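Local coordinates for protein Bd3460 (PDB 5CEC) that probably protects the predator by binding, through its ankyrin repeats, its own endopeptidase Bd3459 during invasion of prey cells, at residues 157-171 against 183-195. Sequence-based numbering, arbitrary orientation.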
loop_
_atom_site.group_PDB
_atom_site.type_symbol
_atom_site.label_atom_id
_atom_site.label_comp_id
_atom_site.label_asym_id
_atom_site.label_seq_id
_atom_site.Cartn_x
_atom_site.Cartn_y
_atom_site.Cartn_z
ATOM N N ILE B 157 8.426 25.223 15.703
ATOM C CA ILE B 157 9.752 24.901 15.182
ATOM C C ILE B 157 10.743 24.547 16.271
ATOM O O ILE B 157 11.578 23.636 16.065
ATOM C CB ILE B 157 10.259 26.022 14.240
ATOM C CG1 ILE B 157 11.573 25.644 13.561
ATOM C CG2 ILE B 157 10.439 27.346 14.968
ATOM C CD1 ILE B 157 11.507 24.436 12.672
ATOM N N ASN B 158 10.664 25.225 17.412
ATOM C CA ASN B 158 11.591 24.996 18.516
ATOM C C ASN B 158 10.970 24.411 19.776
ATOM O O ASN B 158 11.608 24.407 20.826
ATOM C CB ASN B 158 12.372 26.268 18.845
ATOM C CG ASN B 158 13.295 26.659 17.728
ATOM O OD1 ASN B 158 14.105 25.844 17.283
ATOM N ND2 ASN B 158 13.179 27.891 17.267
ATOM N N LYS B 159 9.776 23.845 19.657
ATOM C CA LYS B 159 9.152 23.195 20.803
ATOM C C LYS B 159 9.774 21.833 21.013
ATOM O O LYS B 159 9.722 20.975 20.144
ATOM C CB LYS B 159 7.631 23.087 20.657
ATOM C CG LYS B 159 6.995 22.412 21.856
ATOM C CD LYS B 159 5.476 22.433 21.868
ATOM C CE LYS B 159 4.906 21.587 22.991
ATOM N NZ LYS B 159 3.522 21.976 23.353
ATOM N N ALA B 160 10.335 21.633 22.191
ATOM C CA ALA B 160 11.061 20.399 22.466
ATOM C C ALA B 160 10.140 19.327 22.970
ATOM O O ALA B 160 9.108 19.592 23.597
ATOM C CB ALA B 160 12.189 20.634 23.459
ATOM N N ASN B 161 10.554 18.086 22.698
ATOM C CA ASN B 161 9.916 16.897 23.238
ATOM C C ASN B 161 10.326 16.634 24.669
ATOM O O ASN B 161 11.010 17.460 25.289
ATOM C CB ASN B 161 10.131 15.682 22.315
ATOM C CG ASN B 161 11.542 15.105 22.363
ATOM O OD1 ASN B 161 12.385 15.485 23.179
ATOM N ND2 ASN B 161 11.782 14.143 21.490
ATOM N N THR B 162 9.868 15.507 25.215
ATOM C CA THR B 162 10.110 15.203 26.604
ATOM C C THR B 162 11.569 15.041 26.938
ATOM O O THR B 162 11.963 15.260 28.078
ATOM C CB THR B 162 9.358 13.929 26.999
ATOM O OG1 THR B 162 7.974 14.147 26.754
ATOM C CG2 THR B 162 9.620 13.517 28.457
ATOM N N LEU B 163 12.356 14.648 25.938
ATOM C CA LEU B 163 13.797 14.468 26.066
ATOM C C LEU B 163 14.607 15.735 25.760
ATOM O O LEU B 163 15.822 15.708 25.749
ATOM C CB LEU B 163 14.237 13.303 25.177
ATOM C CG LEU B 163 13.467 11.985 25.391
ATOM C CD1 LEU B 163 14.001 10.885 24.481
ATOM C CD2 LEU B 163 13.519 11.564 26.850
ATOM N N GLY B 164 13.929 16.843 25.528
ATOM C CA GLY B 164 14.565 18.102 25.231
ATOM C C GLY B 164 14.998 18.290 23.803
ATOM O O GLY B 164 15.840 19.143 23.555
ATOM N N GLU B 165 14.449 17.490 22.885
ATOM C CA GLU B 165 14.874 17.540 21.491
ATOM C C GLU B 165 13.797 18.149 20.620
ATOM O O GLU B 165 12.605 17.909 20.818
ATOM C CB GLU B 165 15.202 16.116 21.004
ATOM C CG GLU B 165 16.436 15.573 21.697
ATOM C CD GLU B 165 16.984 14.283 21.112
ATOM O OE1 GLU B 165 16.326 13.672 20.234
ATOM O OE2 GLU B 165 18.073 13.870 21.554
ATOM N N THR B 166 14.237 18.937 19.642
ATOM C CA THR B 166 13.409 19.475 18.577
ATOM C C THR B 166 13.629 18.684 17.296
ATOM O O THR B 166 14.439 17.743 17.226
ATOM C CB THR B 166 13.785 20.939 18.354
ATOM O OG1 THR B 166 15.163 20.973 17.984
ATOM C CG2 THR B 166 13.567 21.750 19.616
ATOM N N ALA B 167 12.889 19.057 16.265
ATOM C CA ALA B 167 13.018 18.422 14.939
ATOM C C ALA B 167 14.428 18.427 14.408
ATOM O O ALA B 167 14.836 17.485 13.733
ATOM C CB ALA B 167 12.088 19.085 13.946
ATOM N N LEU B 168 15.181 19.486 14.717
ATOM C CA LEU B 168 16.580 19.546 14.286
ATOM C C LEU B 168 17.371 18.327 14.737
ATOM O O LEU B 168 18.239 17.858 14.009
ATOM C CB LEU B 168 17.231 20.843 14.774
ATOM C CG LEU B 168 18.588 21.153 14.132
ATOM C CD1 LEU B 168 18.430 21.545 12.668
ATOM C CD2 LEU B 168 19.255 22.302 14.852
ATOM N N PHE B 169 17.091 17.843 15.939
ATOM C CA PHE B 169 17.782 16.660 16.474
ATOM C C PHE B 169 17.388 15.397 15.710
ATOM O O PHE B 169 18.234 14.541 15.412
ATOM C CB PHE B 169 17.423 16.472 17.958
ATOM C CG PHE B 169 18.084 17.446 18.875
ATOM C CD1 PHE B 169 17.711 18.785 18.930
ATOM C CD2 PHE B 169 19.089 17.022 19.711
ATOM C CE1 PHE B 169 18.336 19.641 19.797
ATOM C CE2 PHE B 169 19.720 17.875 20.578
ATOM C CZ PHE B 169 19.337 19.192 20.638
ATOM N N ALA B 170 16.094 15.241 15.422
ATOM C CA ALA B 170 15.646 14.055 14.696
ATOM C C ALA B 170 16.247 13.971 13.306
ATOM O O ALA B 170 16.698 12.923 12.874
ATOM C CB ALA B 170 14.128 14.046 14.613
ATOM N N VAL B 171 16.238 15.099 12.601
ATOM C CA VAL B 171 16.822 15.177 11.277
ATOM C C VAL B 171 18.332 15.098 11.333
ATOM O O VAL B 171 18.965 14.531 10.426
ATOM C CB VAL B 171 16.319 16.423 10.534
ATOM C CG1 VAL B 171 17.099 16.721 9.287
ATOM C CG2 VAL B 171 14.815 16.319 10.313
ATOM N N LEU B 183 14.516 23.200 8.122
ATOM C CA LEU B 183 14.241 23.583 9.495
ATOM C C LEU B 183 14.826 24.930 9.831
ATOM O O LEU B 183 14.184 25.744 10.502
ATOM C CB LEU B 183 14.687 22.527 10.481
ATOM C CG LEU B 183 13.925 21.193 10.366
ATOM C CD1 LEU B 183 14.562 20.187 11.316
ATOM C CD2 LEU B 183 12.452 21.337 10.681
ATOM N N ILE B 184 16.018 25.202 9.319
ATOM C CA ILE B 184 16.646 26.500 9.546
ATOM C C ILE B 184 15.828 27.604 8.895
ATOM O O ILE B 184 15.628 28.658 9.506
ATOM C CB ILE B 184 18.106 26.471 9.103
ATOM C CG1 ILE B 184 18.921 25.615 10.069
ATOM C CG2 ILE B 184 18.668 27.882 9.001
ATOM C CD1 ILE B 184 20.357 25.373 9.673
ATOM N N LYS B 185 15.376 27.367 7.660
ATOM C CA LYS B 185 14.523 28.307 6.939
ATOM C C LYS B 185 13.241 28.636 7.701
ATOM O O LYS B 185 12.737 29.751 7.608
ATOM C CB LYS B 185 14.278 27.799 5.514
ATOM C CG LYS B 185 15.507 28.029 4.618
ATOM C CD LYS B 185 15.468 27.224 3.332
ATOM C CE LYS B 185 14.322 27.642 2.444
ATOM N NZ LYS B 185 14.350 26.880 1.161
ATOM N N LYS B 186 12.785 27.701 8.542
ATOM C CA LYS B 186 11.609 27.915 9.387
ATOM C C LYS B 186 11.915 28.400 10.775
ATOM O O LYS B 186 11.003 28.501 11.589
ATOM C CB LYS B 186 10.789 26.619 9.466
ATOM C CG LYS B 186 10.271 26.139 8.123
ATOM C CD LYS B 186 9.524 27.213 7.350
ATOM C CE LYS B 186 8.905 26.677 6.079
ATOM N NZ LYS B 186 8.208 27.754 5.353
ATOM N N GLY B 187 13.165 28.724 11.064
ATOM C CA GLY B 187 13.495 29.344 12.344
ATOM C C GLY B 187 14.133 28.475 13.390
ATOM O O GLY B 187 14.254 28.898 14.535
ATOM N N ALA B 188 14.652 27.313 13.003
ATOM C CA ALA B 188 15.279 26.449 14.005
ATOM C C ALA B 188 16.446 27.128 14.705
ATOM O O ALA B 188 17.320 27.715 14.081
ATOM C CB ALA B 188 15.733 25.120 13.401
ATOM N N ASP B 189 16.455 26.978 16.018
ATOM C CA ASP B 189 17.528 27.465 16.897
ATOM C C ASP B 189 18.617 26.405 16.829
ATOM O O ASP B 189 18.306 25.236 16.950
ATOM C CB ASP B 189 16.956 27.644 18.313
ATOM C CG ASP B 189 17.942 28.254 19.327
ATOM O OD1 ASP B 189 19.184 28.198 19.153
ATOM O OD2 ASP B 189 17.429 28.767 20.366
ATOM N N LEU B 190 19.862 26.816 16.636
ATOM C CA LEU B 190 21.018 25.901 16.515
ATOM C C LEU B 190 21.700 25.543 17.822
ATOM O O LEU B 190 22.432 24.539 17.885
ATOM C CB LEU B 190 22.074 26.544 15.607
ATOM C CG LEU B 190 21.595 26.794 14.187
ATOM C CD1 LEU B 190 22.574 27.693 13.426
ATOM C CD2 LEU B 190 21.347 25.487 13.431
ATOM N N LYS B 191 21.445 26.317 18.877
ATOM C CA LYS B 191 22.212 26.199 20.128
ATOM C C LYS B 191 21.514 25.394 21.222
ATOM O O LYS B 191 22.032 25.292 22.332
ATOM C CB LYS B 191 22.573 27.579 20.692
ATOM C CG LYS B 191 23.613 28.305 19.828
ATOM C CD LYS B 191 24.236 29.510 20.526
ATOM C CE LYS B 191 25.188 29.165 21.673
ATOM N NZ LYS B 191 26.508 28.655 21.207
ATOM N N LEU B 192 20.358 24.817 20.934
ATOM C CA LEU B 192 19.635 24.102 21.984
ATOM C C LEU B 192 20.388 22.850 22.392
ATOM O O LEU B 192 21.038 22.202 21.572
ATOM C CB LEU B 192 18.227 23.730 21.522
ATOM C CG LEU B 192 17.340 24.925 21.160
ATOM C CD1 LEU B 192 16.008 24.479 20.588
ATOM C CD2 LEU B 192 17.092 25.773 22.400
ATOM N N LYS B 193 20.257 22.499 23.655
ATOM C CA LYS B 193 20.766 21.240 24.157
ATOM C C LYS B 193 19.611 20.411 24.706
ATOM O O LYS B 193 18.684 20.947 25.316
ATOM C CB LYS B 193 21.769 21.519 25.265
ATOM C CG LYS B 193 23.081 22.091 24.754
ATOM C CD LYS B 193 24.068 22.341 25.869
ATOM C CE LYS B 193 25.412 22.731 25.276
ATOM N NZ LYS B 193 26.424 22.989 26.328
ATOM N N ASN B 194 19.670 19.099 24.484
ATOM C CA ASN B 194 18.698 18.182 25.041
ATOM C C ASN B 194 18.986 17.919 26.511
ATOM O O ASN B 194 19.902 18.507 27.101
ATOM C CB ASN B 194 18.607 16.891 24.197
ATOM C CG ASN B 194 19.841 16.021 24.295
ATOM O OD1 ASN B 194 20.684 16.206 25.168
ATOM N ND2 ASN B 194 19.945 15.058 23.389
ATOM N N LYS B 195 18.177 17.044 27.109
ATOM C CA LYS B 195 18.290 16.784 28.541
ATOM C C LYS B 195 19.562 15.994 28.935
ATOM O O LYS B 195 19.920 15.957 30.126
ATOM C CB LYS B 195 17.000 16.150 29.089
ATOM C CG LYS B 195 15.876 17.168 29.225
ATOM C CD LYS B 195 14.517 16.597 29.570
ATOM C CE LYS B 195 13.491 17.726 29.671
ATOM N NZ LYS B 195 12.124 17.199 30.023
HETATM O O HOH W 1 15.718 23.611 16.954
HETATM O O HOH W 2 16.269 21.824 23.984
#
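The edge of the Phe169 ring meets Leu192 O, which lies near the ring plane, 3.6 Å from CZ; CE2 touches Asn194 CB. One ring face carries Glu165 CA, offset toward the rim, and Thr166 OG1 sits in plane at the edge. The amide of Asn194 is turned 26° from this ring and runs beside the Glu165 carboxylate, the two groups nearly coplanar. Asn194 ND2 gives a hydrogen bond of 2.9 Å to the anti lone pair of Glu165 OE2, and Glu165 OE1 is salt-bridged to Arg173. Asn194 CG stands between its backbone N and carbonyl carbon (chi1 69°), which sets the amide against Glu165; Asn194 OD1 accepts from Gln198 N.

Ankyrin repeats stack helix-loop-helix units joined by hairpin loops; here the loop leading into helix 167-174 is tied to the one following helix 177-185, with most of both segments in the predicted repeat 163-195. Lys195 N hydrogen-bonds to Leu163 O within the Asn161-Gly164 type I turn, and the extended lysine chain lies over that turn to bring NZ 2.8 Å from Thr162 O. Between these loops a water donates to both Gly164 O and Lys193 O.

At the other end, the Asn158 amide grips the chain where helix 177-185 finishes in a Schellman motif with Gly187 as C-prime residue. Asn158 OD1 receives Asp189 N in a nearly straight bond (2.9 Å, 172°), whereas Asn158 ND2 donates a hydrogen bond to Gly187 O from above the carbonyl plane. A second water donates to Asn158 OD1 and Asp189 O and accepts from Thr166 OG1. Leu183 CD1 packs against the first turn of helix 167-174, 3.5 Å from Leu168 N and 3.8 Å from Ala167 CB, while Leu183 CD2 meets Ile157 CD1 at 3.8 Å.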